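Local structure of pectate lyase (Erwinia chrysanthemi, 1RU4) at residues A[6-11]-A[48-53]. The protein cleaves pectate, the polygalacturonate of plant cell walls, by eliminative scission, using a right-handed parallel beta-helix as its scaffold. Sequence-based numbering, arbitrary orientation.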
loop_
_atom_site.group_PDB
_atom_site.type_symbol
_atom_site.label_atom_id
_atom_site.label_comp_id
_atom_site.label_asym_id
_atom_site.label_seq_id
_atom_site.Cartn_x
_atom_site.Cartn_y
_atom_site.Cartn_z
ATOM N N ASP A 6 -0.255 -7.149 24.479
ATOM C CA ASP A 6 -0.575 -5.745 24.720
ATOM C C ASP A 6 -2.027 -5.453 24.349
ATOM O O ASP A 6 -2.380 -5.426 23.169
ATOM C CB ASP A 6 0.367 -4.857 23.895
ATOM C CG ASP A 6 0.295 -3.384 24.278
ATOM O OD1 ASP A 6 -0.594 -2.980 25.054
ATOM O OD2 ASP A 6 1.150 -2.624 23.788
ATOM N N LEU A 7 -2.853 -5.201 25.363
ATOM C CA LEU A 7 -4.271 -4.905 25.159
ATOM C C LEU A 7 -4.505 -3.823 24.108
ATOM O O LEU A 7 -5.300 -4.013 23.188
ATOM C CB LEU A 7 -4.923 -4.478 26.478
ATOM C CG LEU A 7 -6.388 -4.030 26.411
ATOM C CD1 LEU A 7 -7.284 -5.207 26.058
ATOM C CD2 LEU A 7 -6.808 -3.428 27.743
ATOM N N THR A 8 -3.795 -2.703 24.238
ATOM C CA THR A 8 -3.975 -1.564 23.339
ATOM C C THR A 8 -3.094 -1.579 22.092
ATOM O O THR A 8 -2.967 -0.561 21.406
ATOM C CB THR A 8 -3.773 -0.228 24.072
ATOM O OG1 THR A 8 -2.424 -0.142 24.547
ATOM C CG2 THR A 8 -4.739 -0.108 25.249
ATOM N N SER A 9 -2.458 -2.716 21.826
ATOM C CA SER A 9 -1.678 -2.899 20.607
ATOM C C SER A 9 -0.610 -1.826 20.361
ATOM O O SER A 9 -0.445 -1.351 19.237
ATOM C CB SER A 9 -2.631 -2.984 19.410
ATOM O OG SER A 9 -3.608 -3.987 19.625
ATOM N N GLY A 10 0.100 -1.446 21.420
ATOM C CA GLY A 10 1.174 -0.472 21.295
ATOM C C GLY A 10 0.785 0.986 21.461
ATOM O O GLY A 10 1.650 1.865 21.469
ATOM N N ILE A 11 -0.508 1.244 21.622
ATOM C CA ILE A 11 -1.022 2.606 21.732
ATOM C C ILE A 11 -1.103 3.125 23.170
ATOM O O ILE A 11 -1.580 2.429 24.064
ATOM C CB ILE A 11 -2.417 2.704 21.067
ATOM C CG1 ILE A 11 -2.292 2.462 19.560
ATOM C CG2 ILE A 11 -3.064 4.055 21.357
ATOM C CD1 ILE A 11 -3.620 2.250 18.856
ATOM N N GLY A 48 -6.692 11.985 21.132
ATOM C CA GLY A 48 -5.846 11.279 22.078
ATOM C C GLY A 48 -6.473 10.039 22.689
ATOM O O GLY A 48 -5.809 9.301 23.419
ATOM N N GLU A 49 -7.753 9.816 22.406
ATOM C CA GLU A 49 -8.471 8.665 22.940
ATOM C C GLU A 49 -8.507 7.513 21.937
ATOM O O GLU A 49 -8.161 7.690 20.767
ATOM C CB GLU A 49 -9.880 9.073 23.377
ATOM C CG GLU A 49 -9.864 10.167 24.446
ATOM C CD GLU A 49 -11.241 10.594 24.916
ATOM O OE1 GLU A 49 -11.322 11.192 26.011
ATOM O OE2 GLU A 49 -12.237 10.351 24.203
ATOM N N LEU A 50 -8.937 6.344 22.401
ATOM C CA LEU A 50 -8.883 5.129 21.594
ATOM C C LEU A 50 -10.178 4.331 21.523
ATOM O O LEU A 50 -10.774 3.986 22.547
ATOM C CB LEU A 50 -7.760 4.223 22.122
ATOM C CG LEU A 50 -7.709 2.736 21.745
ATOM C CD1 LEU A 50 -7.395 2.546 20.268
ATOM C CD2 LEU A 50 -6.658 2.043 22.596
ATOM N N ILE A 51 -10.597 4.028 20.297
ATOM C CA ILE A 51 -11.714 3.120 20.072
ATOM C C ILE A 51 -11.074 1.739 19.924
ATOM O O ILE A 51 -10.438 1.438 18.906
ATOM C CB ILE A 51 -12.500 3.483 18.784
ATOM C CG1 ILE A 51 -13.104 4.885 18.912
ATOM C CG2 ILE A 51 -13.599 2.454 18.527
ATOM C CD1 ILE A 51 -13.884 5.333 17.695
ATOM N N LEU A 52 -11.177 0.935 20.976
ATOM C CA LEU A 52 -10.568 -0.389 20.996
ATOM C C LEU A 52 -11.560 -1.452 20.538
ATOM O O LEU A 52 -12.571 -1.711 21.199
ATOM C CB LEU A 52 -10.049 -0.713 22.396
ATOM C CG LEU A 52 -9.169 -1.956 22.527
ATOM C CD1 LEU A 52 -7.880 -1.764 21.743
ATOM C CD2 LEU A 52 -8.867 -2.221 23.994
ATOM N N LEU A 53 -11.255 -2.059 19.397
ATOM C CA LEU A 53 -12.126 -3.047 18.777
ATOM C C LEU A 53 -11.800 -4.481 19.176
ATOM O O LEU A 53 -10.654 -4.918 19.082
ATOM C CB LEU A 53 -12.024 -2.926 17.254
ATOM C CG LEU A 53 -12.278 -1.541 16.651
ATOM C CD1 LEU A 53 -11.791 -1.499 15.211
ATOM C CD2 LEU A 53 -13.756 -1.198 16.729
#
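L50 and L52 carry CG anti to the backbone N (chi1 163° and -170°), which sends their forked ends off the strand and into the double turn 6-11. L52 splits its branches: CD1 sits 3.7 Å from the carbonyl O of L7, while CD2 packs 3.9 Å from L7 CG. The methyls of L50 divide likewise, CD2 lying 3.9 Å from T8 CG2 and CD1 4.0 Å from CD1 of I11.

Several polar groups of the loop bond to one another. With chi1 at 63°, T8 donates from OG1 a 2.7 Å bond to I11 O, in the carbonyl plane, and its methyl is left to meet L50. D6 OD2 takes G10 N from above the carboxylate plane at 2.8 Å. Backbone bonds S9 N to D6 O and I11 N to T8 O close successive type I and type I' turns, and S9 OG ties the loop to A86 and C89.

I16 touches T8 and L52, and Y83 touches I11 and L50, from the parallel neighbours 16-19 and 82-86. The N-terminal loop packs against the face of strand 50-53 that carries L50 and L52, opposite I51 and L53, which touch helix 38-44, near one end of the right-handed parallel beta-helix.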